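Local coordinates for methylmalonyl-CoA carboxyltransferase 12S subunit (Propionibacterium freudenreichii, PDB 1ON3), which catalyses transfer of the carboxyl group of methylmalonyl-CoA to the biotin of the 1.3S subunit, and forms the hexameric core of transcarboxylase, at residues Arg33-Gln38 and Asp103-Gly108; Gln41-Ala46 and Ala175-Gly180; Val368-Phe373 and Leu416-Arg421. All coordinates share one frame; numbering follows the deposited sequence.

Contact 1 (Arg33-Gln38 and Asp103-Gly108). With MCA (methylmalonyl-coenzyme A), chain T.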
loop_
_atom_site.group_PDB
_atom_site.type_symbol
_atom_site.label_atom_id
_atom_site.label_comp_id
_atom_site.label_asym_id
_atom_site.label_seq_id
_atom_site.Cartn_x
_atom_site.Cartn_y
_atom_site.Cartn_z
ATOM N N ARG E 33 -7.123 56.229 12.239
ATOM C CA ARG E 33 -5.830 56.886 12.105
ATOM C C ARG E 33 -4.712 55.993 11.585
ATOM O O ARG E 33 -3.982 56.378 10.670
ATOM C CB ARG E 33 -5.408 57.501 13.441
ATOM C CG ARG E 33 -4.070 58.236 13.389
ATOM C CD ARG E 33 -4.109 59.455 12.461
ATOM N NE ARG E 33 -4.920 60.553 12.992
ATOM C CZ ARG E 33 -6.243 60.654 12.879
ATOM N NH1 ARG E 33 -6.944 59.726 12.243
ATOM N NH2 ARG E 33 -6.869 61.691 13.414
ATOM N N ARG E 34 -4.559 54.811 12.169
ATOM C CA ARG E 34 -3.491 53.916 11.729
ATOM C C ARG E 34 -3.783 53.388 10.333
ATOM O O ARG E 34 -2.862 53.058 9.580
ATOM C CB ARG E 34 -3.325 52.759 12.711
ATOM C CG ARG E 34 -2.721 53.187 14.034
ATOM C CD ARG E 34 -2.587 52.020 14.989
ATOM N NE ARG E 34 -2.013 52.438 16.263
ATOM C CZ ARG E 34 -0.746 52.802 16.434
ATOM N NH1 ARG E 34 0.097 52.797 15.410
ATOM N NH2 ARG E 34 -0.327 53.189 17.631
ATOM N N VAL E 35 -5.066 53.329 9.991
ATOM C CA VAL E 35 -5.492 52.908 8.661
ATOM C C VAL E 35 -5.084 54.009 7.678
ATOM O O VAL E 35 -4.579 53.729 6.597
ATOM C CB VAL E 35 -7.021 52.707 8.600
ATOM C CG1 VAL E 35 -7.497 52.666 7.154
ATOM C CG2 VAL E 35 -7.392 51.415 9.309
ATOM N N GLU E 36 -5.293 55.270 8.057
ATOM C CA GLU E 36 -4.911 56.369 7.182
ATOM C C GLU E 36 -3.411 56.375 6.976
ATOM O O GLU E 36 -2.934 56.642 5.873
ATOM C CB GLU E 36 -5.352 57.719 7.756
ATOM C CG GLU E 36 -6.838 57.936 7.696
ATOM C CD GLU E 36 -7.267 59.244 8.328
ATOM O OE1 GLU E 36 -8.492 59.487 8.386
ATOM O OE2 GLU E 36 -6.383 60.026 8.757
ATOM N N LYS E 37 -2.652 56.080 8.026
ATOM C CA LYS E 37 -1.204 56.068 7.869
ATOM C C LYS E 37 -0.794 54.962 6.895
ATOM O O LYS E 37 0.087 55.159 6.046
ATOM C CB LYS E 37 -0.506 55.859 9.212
ATOM C CG LYS E 37 1.013 55.815 9.097
ATOM C CD LYS E 37 1.672 55.807 10.470
ATOM C CE LYS E 37 3.186 55.941 10.366
ATOM N NZ LYS E 37 3.834 56.044 11.714
ATOM N N GLN E 38 -1.429 53.797 7.026
ATOM C CA GLN E 38 -1.131 52.671 6.144
ATOM C C GLN E 38 -1.380 53.146 4.713
ATOM O O GLN E 38 -0.512 53.022 3.840
ATOM C CB GLN E 38 -2.030 51.469 6.486
ATOM C CG GLN E 38 -1.836 50.247 5.568
ATOM C CD GLN E 38 -0.736 49.292 6.025
ATOM O OE1 GLN E 38 0.151 49.648 6.818
ATOM N NE2 GLN E 38 -0.785 48.063 5.509
ATOM N N ASP E 103 -2.321 42.315 9.849
ATOM C CA ASP E 103 -2.817 43.668 10.020
ATOM C C ASP E 103 -1.784 44.500 10.774
ATOM O O ASP E 103 -1.705 44.459 12.009
ATOM C CB ASP E 103 -4.136 43.638 10.797
ATOM C CG ASP E 103 -4.801 44.993 10.863
ATOM O OD1 ASP E 103 -4.179 45.983 10.433
ATOM O OD2 ASP E 103 -5.946 45.067 11.349
ATOM N N PHE E 104 -0.988 45.247 10.016
ATOM C CA PHE E 104 0.039 46.098 10.594
ATOM C C PHE E 104 -0.522 47.189 11.526
ATOM O O PHE E 104 0.194 47.678 12.396
ATOM C CB PHE E 104 0.851 46.763 9.479
ATOM C CG PHE E 104 2.045 47.522 9.978
ATOM C CD1 PHE E 104 3.194 46.845 10.379
ATOM C CD2 PHE E 104 2.000 48.911 10.106
ATOM C CE1 PHE E 104 4.278 47.525 10.904
ATOM C CE2 PHE E 104 3.084 49.608 10.634
ATOM C CZ PHE E 104 4.226 48.912 11.035
ATOM N N THR E 105 -1.782 47.581 11.345
ATOM C CA THR E 105 -2.379 48.620 12.205
ATOM C C THR E 105 -2.609 48.129 13.631
ATOM O O THR E 105 -2.953 48.910 14.522
ATOM C CB THR E 105 -3.745 49.125 11.664
ATOM O OG1 THR E 105 -4.752 48.123 11.865
ATOM C CG2 THR E 105 -3.642 49.465 10.182
ATOM N N VAL E 106 -2.421 46.830 13.844
ATOM C CA VAL E 106 -2.607 46.246 15.163
ATOM C C VAL E 106 -1.256 45.814 15.739
ATOM O O VAL E 106 -0.694 44.786 15.352
ATOM C CB VAL E 106 -3.584 45.057 15.079
ATOM C CG1 VAL E 106 -3.623 44.314 16.392
ATOM C CG2 VAL E 106 -4.978 45.576 14.710
ATOM N N MET E 107 -0.727 46.622 16.652
ATOM C CA MET E 107 0.564 46.338 17.275
ATOM C C MET E 107 1.648 46.031 16.229
ATOM O O MET E 107 2.428 45.082 16.364
ATOM C CB MET E 107 0.429 45.176 18.265
ATOM C CG MET E 107 -0.320 45.525 19.562
ATOM S SD MET E 107 -0.207 44.226 20.854
ATOM C CE MET E 107 1.479 44.440 21.489
ATOM N N GLY E 108 1.699 46.853 15.186
ATOM C CA GLY E 108 2.687 46.658 14.138
ATOM C C GLY E 108 2.635 45.298 13.466
ATOM O O GLY E 108 3.643 44.818 12.936
HETATM C C8 MCA T . 6.688 46.606 15.868
HETATM N N9 MCA T . 5.888 46.852 16.988
HETATM C C4 MCA T . 6.077 45.743 17.796
HETATM C C5 MCA T . 6.979 44.911 17.092
HETATM N N7 MCA T . 7.349 45.476 15.885
HETATM N N3 MCA T . 5.509 45.474 19.041
HETATM C C2 MCA T . 5.926 44.265 19.557
HETATM N N1 MCA T . 6.794 43.378 18.965
HETATM C C6 MCA T . 7.346 43.668 17.719
HETATM N N6 MCA T . 8.181 42.774 17.180
HETATM C "C1'" MCA T . 5.072 47.891 17.315
HETATM C "C2'" MCA T . 5.927 49.131 17.595
HETATM O "O2'" MCA T . 6.370 49.155 18.923
HETATM C "C3'" MCA T . 4.989 50.239 17.184
HETATM O "O3'" MCA T . 4.176 50.602 18.287
HETATM C "C4'" MCA T . 4.159 49.679 16.015
HETATM O "O4'" MCA T . 4.245 48.214 16.195
HETATM C "C5'" MCA T . 4.675 49.944 14.544
HETATM O "O5'" MCA T . 5.708 50.561 14.628
HETATM P P1 MCA T . 6.541 51.622 14.304
HETATM O O11 MCA T . 7.738 51.636 14.967
HETATM O O12 MCA T . 5.623 52.537 14.627
HETATM O O6 MCA T . 7.038 51.642 12.743
HETATM P P2 MCA T . 7.598 51.648 11.534
HETATM O O21 MCA T . 8.238 52.806 11.946
HETATM O O22 MCA T . 6.822 51.464 10.373
HETATM O O7 MCA T . 8.700 50.490 11.636
HETATM C CPB MCA T . 8.460 49.337 11.873
HETATM C CPA MCA T . 9.453 48.200 12.038
HETATM C CP7 MCA T . 9.787 48.519 13.513
HETATM C CP9 MCA T . 10.570 48.204 10.967
HETATM C CP8 MCA T . 8.667 46.873 11.888
HETATM O OP3 MCA T . 8.806 48.483 14.274
HETATM C CP6 MCA T . 10.713 47.736 14.250
HETATM O OP2 MCA T . 11.890 47.584 13.757
HETATM N NP2 MCA T . 10.299 47.097 15.516
HETATM C CP5 MCA T . 10.967 45.869 15.790
HETATM C CP4 MCA T . 11.587 44.723 15.200
HETATM C CP3 MCA T . 12.033 43.530 15.897
HETATM O OP1 MCA T . 12.845 43.961 16.896
HETATM N NP1 MCA T . 11.839 42.080 15.771
HETATM C CP2 MCA T . 12.547 41.364 16.796
HETATM C CP1 MCA T . 12.141 39.956 16.679
HETATM P P3 MCA T . 3.072 51.735 18.744
HETATM O O31 MCA T . 4.173 52.752 18.713
HETATM O O32 MCA T . 2.635 51.407 20.141
HETATM O O33 MCA T . 1.963 52.123 17.799
HETATM S S MCA T . 12.768 38.972 17.671
HETATM C CS1 MCA T . 11.844 37.942 16.797
HETATM O OS1 MCA T . 11.050 38.064 15.822
HETATM C CS2 MCA T . 12.643 36.867 16.378
HETATM C CS3 MCA T . 12.270 35.656 16.762
HETATM C CS4 MCA T . 13.874 36.658 15.448
HETATM O OS4 MCA T . 14.644 35.706 15.592
HETATM O OS5 MCA T . 14.015 37.509 14.581
#
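Thr105 packs against Arg34 and Val35 of helix 32-40 from a type I beta turn, Asp103-Val106, which follows strand 95-102 and leads into the coenzyme A pocket of this crotonase-type domain. Asp103 OD1 accepts from Thr105 N, an Asx turn, and also from Thr105 OG1 (2.6 Å), both on one face of its carboxylate plane. OG1 sits between the backbone N and the carbonyl carbon (chi1 73°), which turns it to that carboxylate and leaves CG2 over the helix backbone, 3.7 Å from Arg34 O. OG1 is also bonded to Gly30 N, and an alanine here would probably leave Asp103 OD1 and Gly30 N each short of the hydroxyl and open a gap against Arg34 O and Val35. Arg34 runs extended from CG to NE, passing CD 3.2 Å from Thr105 O, and brings NH2 to O33 of the 3'-phosphate of methylmalonyl-CoA in a weak, strongly bent bond, tentative since two conformers are modelled. Phe104 has Gly108 CA against one face, toward the rim, and sets CZ 3.7 Å from the ligand's C5'. The Gln38 amide plane is turned only 18° from that ring plane, with NE2 held by Asp138 and OE1 3.8 Å from Phe104 CD2.

Contact 2 (Gln41-Ala46 and Ala175-Gly180). With MCA (methylmalonyl-coenzyme A), chain T.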
loop_
_atom_site.group_PDB
_atom_site.type_symbol
_atom_site.label_atom_id
_atom_site.label_comp_id
_atom_site.label_asym_id
_atom_site.label_seq_id
_atom_site.Cartn_x
_atom_site.Cartn_y
_atom_site.Cartn_z
ATOM N N GLN E 41 1.091 55.494 3.199
ATOM C CA GLN E 41 2.348 54.850 2.826
ATOM C C GLN E 41 2.214 54.050 1.539
ATOM O O GLN E 41 3.133 53.326 1.150
ATOM C CB GLN E 41 2.837 53.932 3.950
ATOM C CG GLN E 41 3.079 54.650 5.259
ATOM C CD GLN E 41 3.523 53.716 6.373
ATOM O OE1 GLN E 41 3.018 52.605 6.508
ATOM N NE2 GLN E 41 4.458 54.179 7.193
ATOM N N GLY E 42 1.071 54.196 0.882
ATOM C CA GLY E 42 0.819 53.497 -0.366
ATOM C C GLY E 42 0.520 52.011 -0.231
ATOM O O GLY E 42 0.749 51.252 -1.175
ATOM N N LYS E 43 -0.004 51.605 0.926
ATOM C CA LYS E 43 -0.330 50.202 1.203
ATOM C C LYS E 43 -1.808 50.034 1.510
ATOM O O LYS E 43 -2.428 50.913 2.105
ATOM C CB LYS E 43 0.433 49.695 2.432
ATOM C CG LYS E 43 1.917 49.958 2.442
ATOM C CD LYS E 43 2.474 49.712 3.832
ATOM C CE LYS E 43 3.887 50.254 3.956
ATOM N NZ LYS E 43 4.349 50.244 5.370
ATOM N N GLN E 44 -2.365 48.894 1.109
ATOM C CA GLN E 44 -3.760 48.587 1.397
ATOM C C GLN E 44 -3.782 47.974 2.806
ATOM O O GLN E 44 -2.742 47.608 3.333
ATOM C CB GLN E 44 -4.295 47.566 0.382
ATOM C CG GLN E 44 -4.328 48.076 -1.059
ATOM C CD GLN E 44 -4.713 47.001 -2.064
ATOM O OE1 GLN E 44 -4.736 47.249 -3.268
ATOM N NE2 GLN E 44 -5.018 45.803 -1.574
ATOM N N THR E 45 -4.961 47.868 3.416
ATOM C CA THR E 45 -5.070 47.256 4.745
ATOM C C THR E 45 -5.153 45.747 4.558
ATOM O O THR E 45 -5.315 45.265 3.445
ATOM C CB THR E 45 -6.356 47.664 5.455
ATOM O OG1 THR E 45 -7.473 47.175 4.699
ATOM C CG2 THR E 45 -6.453 49.172 5.567
ATOM N N ALA E 46 -5.057 45.007 5.651
ATOM C CA ALA E 46 -5.158 43.553 5.596
ATOM C C ALA E 46 -6.467 43.088 4.951
ATOM O O ALA E 46 -6.473 42.153 4.157
ATOM C CB ALA E 46 -5.057 42.989 6.990
ATOM N N ALA E 175 4.112 42.676 1.902
ATOM C CA ALA E 175 3.574 43.983 1.546
ATOM C C ALA E 175 3.804 45.058 2.603
ATOM O O ALA E 175 3.088 46.063 2.648
ATOM C CB ALA E 175 2.080 43.847 1.257
ATOM N N GLY E 176 4.803 44.826 3.437
ATOM C CA GLY E 176 5.166 45.757 4.486
ATOM C C GLY E 176 6.429 45.207 5.108
ATOM O O GLY E 176 7.172 44.464 4.445
ATOM N N PRO E 177 6.719 45.545 6.374
ATOM C CA PRO E 177 7.933 45.012 6.988
ATOM C C PRO E 177 7.783 43.517 7.244
ATOM O O PRO E 177 6.670 42.987 7.300
ATOM C CB PRO E 177 8.023 45.773 8.314
ATOM C CG PRO E 177 7.312 47.043 8.039
ATOM C CD PRO E 177 6.132 46.602 7.211
ATOM N N CYS E 178 8.924 42.865 7.399
ATOM C CA CYS E 178 9.033 41.445 7.717
ATOM C C CYS E 178 10.381 41.434 8.416
ATOM O O CYS E 178 11.402 41.007 7.865
ATOM C CB CYS E 178 9.070 40.581 6.455
ATOM S SG CYS E 178 8.858 38.803 6.837
ATOM N N ALA E 179 10.372 41.936 9.647
ATOM C CA ALA E 179 11.589 42.071 10.440
ATOM C C ALA E 179 11.996 40.871 11.274
ATOM O O ALA E 179 11.312 40.514 12.245
ATOM C CB ALA E 179 11.467 43.299 11.338
ATOM N N GLY E 180 13.120 40.265 10.906
ATOM C CA GLY E 180 13.627 39.135 11.651
ATOM C C GLY E 180 13.303 37.740 11.144
ATOM O O GLY E 180 13.000 37.530 9.968
HETATM C C8 MCA T . 6.688 46.606 15.868
HETATM N N9 MCA T . 5.888 46.852 16.988
HETATM C C4 MCA T . 6.077 45.743 17.796
HETATM C C5 MCA T . 6.979 44.911 17.092
HETATM N N7 MCA T . 7.349 45.476 15.885
HETATM N N3 MCA T . 5.509 45.474 19.041
HETATM C C2 MCA T . 5.926 44.265 19.557
HETATM N N1 MCA T . 6.794 43.378 18.965
HETATM C C6 MCA T . 7.346 43.668 17.719
HETATM N N6 MCA T . 8.181 42.774 17.180
HETATM C "C1'" MCA T . 5.072 47.891 17.315
HETATM C "C2'" MCA T . 5.927 49.131 17.595
HETATM O "O2'" MCA T . 6.370 49.155 18.923
HETATM C "C3'" MCA T . 4.989 50.239 17.184
HETATM O "O3'" MCA T . 4.176 50.602 18.287
HETATM C "C4'" MCA T . 4.159 49.679 16.015
HETATM O "O4'" MCA T . 4.245 48.214 16.195
HETATM C "C5'" MCA T . 4.675 49.944 14.544
HETATM O "O5'" MCA T . 5.708 50.561 14.628
HETATM P P1 MCA T . 6.541 51.622 14.304
HETATM O O11 MCA T . 7.738 51.636 14.967
HETATM O O12 MCA T . 5.623 52.537 14.627
HETATM O O6 MCA T . 7.038 51.642 12.743
HETATM P P2 MCA T . 7.598 51.648 11.534
HETATM O O21 MCA T . 8.238 52.806 11.946
HETATM O O22 MCA T . 6.822 51.464 10.373
HETATM O O7 MCA T . 8.700 50.490 11.636
HETATM C CPB MCA T . 8.460 49.337 11.873
HETATM C CPA MCA T . 9.453 48.200 12.038
HETATM C CP7 MCA T . 9.787 48.519 13.513
HETATM C CP9 MCA T . 10.570 48.204 10.967
HETATM C CP8 MCA T . 8.667 46.873 11.888
HETATM O OP3 MCA T . 8.806 48.483 14.274
HETATM C CP6 MCA T . 10.713 47.736 14.250
HETATM O OP2 MCA T . 11.890 47.584 13.757
HETATM N NP2 MCA T . 10.299 47.097 15.516
HETATM C CP5 MCA T . 10.967 45.869 15.790
HETATM C CP4 MCA T . 11.587 44.723 15.200
HETATM C CP3 MCA T . 12.033 43.530 15.897
HETATM O OP1 MCA T . 12.845 43.961 16.896
HETATM N NP1 MCA T . 11.839 42.080 15.771
HETATM C CP2 MCA T . 12.547 41.364 16.796
HETATM C CP1 MCA T . 12.141 39.956 16.679
HETATM P P3 MCA T . 3.072 51.735 18.744
HETATM O O31 MCA T . 4.173 52.752 18.713
HETATM O O32 MCA T . 2.635 51.407 20.141
HETATM O O33 MCA T . 1.963 52.123 17.799
HETATM S S MCA T . 12.768 38.972 17.671
HETATM C CS1 MCA T . 11.844 37.942 16.797
HETATM O OS1 MCA T . 11.050 38.064 15.822
HETATM C CS2 MCA T . 12.643 36.867 16.378
HETATM C CS3 MCA T . 12.270 35.656 16.762
HETATM C CS4 MCA T . 13.874 36.658 15.448
HETATM O OS4 MCA T . 14.644 35.706 15.592
HETATM O OS5 MCA T . 14.015 37.509 14.581
#
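Two carbonyl groups frame the side chain of Lys43: the peptide of Ala175, whose O lies 3.9 Å from Lys43 CD, and the amide of Gln41, over which the ammonium sits. Lys43 NZ donates to Gln41 OE1 (2.9 Å) from well above the carbonyl plane, 59° out of it and not along a lone pair. The puckered ring of Pro177 presents its CD to Lys43 NZ at a loose 4.5 Å, while its CB is 3.8 Å from methyl CP8 of methylmalonyl-CoA. Extended beyond CG, Lys43 runs its methylenes past Ala175. Here the chain turns a corner at Gly176, leaving the seven-stranded sheet of the N-terminal half at strand 170-175 for the short strand 177-179, which lines the pantetheine arm. Beyond it Gly180 CA comes within 3.4 Å of ligand atom OS5, with which a side chain would collide. Gly181 N, next along, donates to the ligand as well. Lys43 thus meets the strand through its aliphatic part and places its ammonium on Gln41 OE1, with Asp241 also against this side chain; Lys43 NZ lies 5.7 Å from the ligand's diphosphate oxygen O22, too far for a direct bond, so any attraction would probably be long-range.

Contact 3 (Val368-Phe373 and Leu416-Arg421); sequences VDVPGF and LAMCNR
Met418 folds against Val368 in the closest part of this apolar contact, between the end of strand 364-370 and the turn that follows helix 412-416 in the C-terminal crotonase-type domain. Val368 CG2 approaches Met418 CB to 3.6 Å, and the two side chains lie alongside and run opposite ways. Met418 is curled rather than extended: CG is anti to the carbonyl carbon (chi1 -69°), and further bends at chi2 and chi3 bring CE back to 4.2 Å from the same Val368 CG2. One methyl group is therefore touched by both the root and the end of the thioether chain. Packing is looser toward Phe373. Val370 CG1 stands 4.3 Å from Met418 CG, and Phe373 CZ reaches Ala417 CB at 4.2 Å, the methyl approaching the ring obliquely. This loose side is not a solvent side, for all five touching residues are buried, and Phe373 carries the packing on to another chain, its ring meeting that of Tyr184 of the second subunit near the bound methylmalonyl-CoA. Asp369, between the two valines, points away from the turn and forms a salt bridge with Arg408. Around the contact, strand 326-333 touches Val368, Val370 and Met418 through Asn333, while helix 384-397 covers the turn, Leu392 lying on Ala417 and Met391 on Met418.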
loop_
_atom_site.group_PDB
_atom_site.type_symbol
_atom_site.label_atom_id
_atom_site.label_comp_id
_atom_site.label_asym_id
_atom_site.label_seq_id
_atom_site.Cartn_x
_atom_site.Cartn_y
_atom_site.Cartn_z
ATOM N N VAL E 368 18.118 24.793 -24.757
ATOM C CA VAL E 368 19.552 24.790 -24.506
ATOM C C VAL E 368 20.509 25.500 -25.465
ATOM O O VAL E 368 20.478 25.290 -26.677
ATOM C CB VAL E 368 20.047 23.324 -24.347
ATOM C CG1 VAL E 368 21.524 23.300 -23.943
ATOM C CG2 VAL E 368 19.205 22.589 -23.308
ATOM N N ASP E 369 21.367 26.331 -24.879
ATOM C CA ASP E 369 22.418 27.051 -25.587
ATOM C C ASP E 369 23.373 27.460 -24.470
ATOM O O ASP E 369 23.385 28.606 -24.033
ATOM C CB ASP E 369 21.879 28.289 -26.304
ATOM C CG ASP E 369 22.885 28.861 -27.288
ATOM O OD1 ASP E 369 24.052 28.406 -27.254
ATOM O OD2 ASP E 369 22.524 29.758 -28.083
ATOM N N VAL E 370 24.164 26.501 -23.998
ATOM C CA VAL E 370 25.078 26.729 -22.882
ATOM C C VAL E 370 26.493 26.241 -23.213
ATOM O O VAL E 370 26.699 25.082 -23.575
ATOM C CB VAL E 370 24.512 26.024 -21.596
ATOM C CG1 VAL E 370 24.415 24.505 -21.814
ATOM C CG2 VAL E 370 25.369 26.362 -20.371
ATOM N N PRO E 371 27.488 27.120 -23.078
ATOM C CA PRO E 371 28.886 26.778 -23.379
ATOM C C PRO E 371 29.679 26.147 -22.241
ATOM O O PRO E 371 30.815 25.707 -22.437
ATOM C CB PRO E 371 29.460 28.120 -23.794
ATOM C CG PRO E 371 28.833 29.027 -22.783
ATOM C CD PRO E 371 27.373 28.545 -22.705
ATOM N N GLY E 372 29.085 26.124 -21.053
ATOM C CA GLY E 372 29.724 25.543 -19.882
ATOM C C GLY E 372 29.376 26.364 -18.652
ATOM O O GLY E 372 28.474 27.215 -18.705
ATOM N N PHE E 373 30.061 26.104 -17.540
ATOM C CA PHE E 373 29.837 26.886 -16.333
ATOM C C PHE E 373 30.791 28.080 -16.396
ATOM O O PHE E 373 31.814 28.048 -17.089
ATOM C CB PHE E 373 30.083 26.049 -15.071
ATOM C CG PHE E 373 29.032 24.991 -14.837
ATOM C CD1 PHE E 373 29.161 23.722 -15.397
ATOM C CD2 PHE E 373 27.892 25.284 -14.097
ATOM C CE1 PHE E 373 28.165 22.761 -15.224
ATOM C CE2 PHE E 373 26.888 24.335 -13.916
ATOM C CZ PHE E 373 27.029 23.068 -14.484
ATOM N N LEU E 416 24.457 18.457 -19.591
ATOM C CA LEU E 416 23.798 17.435 -18.791
ATOM C C LEU E 416 22.905 18.087 -17.745
ATOM O O LEU E 416 21.837 17.571 -17.423
ATOM C CB LEU E 416 24.835 16.541 -18.101
ATOM C CG LEU E 416 25.747 15.790 -19.084
ATOM C CD1 LEU E 416 26.727 14.920 -18.299
ATOM C CD2 LEU E 416 24.886 14.933 -20.033
ATOM N N ALA E 417 23.355 19.221 -17.223
ATOM C CA ALA E 417 22.611 19.959 -16.202
ATOM C C ALA E 417 21.307 20.527 -16.751
ATOM O O ALA E 417 20.407 20.868 -15.982
ATOM C CB ALA E 417 23.468 21.076 -15.647
ATOM N N MET E 418 21.215 20.637 -18.076
ATOM C CA MET E 418 20.011 21.145 -18.716
ATOM C C MET E 418 19.088 20.008 -19.156
ATOM O O MET E 418 18.283 20.158 -20.078
ATOM C CB MET E 418 20.357 22.031 -19.908
ATOM C CG MET E 418 21.010 23.359 -19.533
ATOM S SD MET E 418 19.914 24.434 -18.579
ATOM C CE MET E 418 18.698 24.867 -19.830
ATOM N N CYS E 419 19.244 18.868 -18.488
ATOM C CA CYS E 419 18.419 17.685 -18.700
ATOM C C CYS E 419 18.452 17.025 -20.078
ATOM O O CYS E 419 17.567 17.260 -20.902
ATOM C CB CYS E 419 16.965 18.011 -18.342
ATOM S SG CYS E 419 15.947 16.560 -18.029
ATOM N N ASN E 420 19.457 16.183 -20.322
ATOM C CA ASN E 420 19.536 15.476 -21.599
ATOM C C ASN E 420 18.840 14.125 -21.397
ATOM O O ASN E 420 18.239 13.889 -20.342
ATOM C CB ASN E 420 21.005 15.299 -22.016
ATOM C CG ASN E 420 21.667 14.117 -21.344
ATOM O OD1 ASN E 420 21.441 13.850 -20.162
ATOM N ND2 ASN E 420 22.503 13.402 -22.099
ATOM N N ARG E 421 18.907 13.233 -22.386
ATOM C CA ARG E 421 18.252 11.930 -22.268
ATOM C C ARG E 421 18.696 11.140 -21.043
ATOM O O ARG E 421 17.901 10.448 -20.404
ATOM C CB ARG E 421 18.539 11.087 -23.511
ATOM C CG ARG E 421 18.044 9.666 -23.407
ATOM C CD ARG E 421 16.741 9.511 -24.141
ATOM N NE ARG E 421 16.926 9.811 -25.556
ATOM C CZ ARG E 421 15.939 10.173 -26.367
ATOM N NH1 ARG E 421 14.699 10.279 -25.896
ATOM N NH2 ARG E 421 16.196 10.444 -27.644
#

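From the N terminus, contact 1 closes a loop from helix 32-40 to the turn after strand 95-102. Contact 2 starts inside that loop, at 41-46, and ends beyond it at the corner leading into strand 177-179, so the two cross. Their centres are 9 Å apart and they meet where Gln38 bonds to Gln44 O; together they tie helix 32-40 and the loop after it to two stretches that line one coenzyme A site. Contact 3 follows in series, about 50 Å from contact 1 and 41 Å from contact 2 between centres, and joins strand 364-370 to the turn before strand 427-430 within the second half of this duplicated chain.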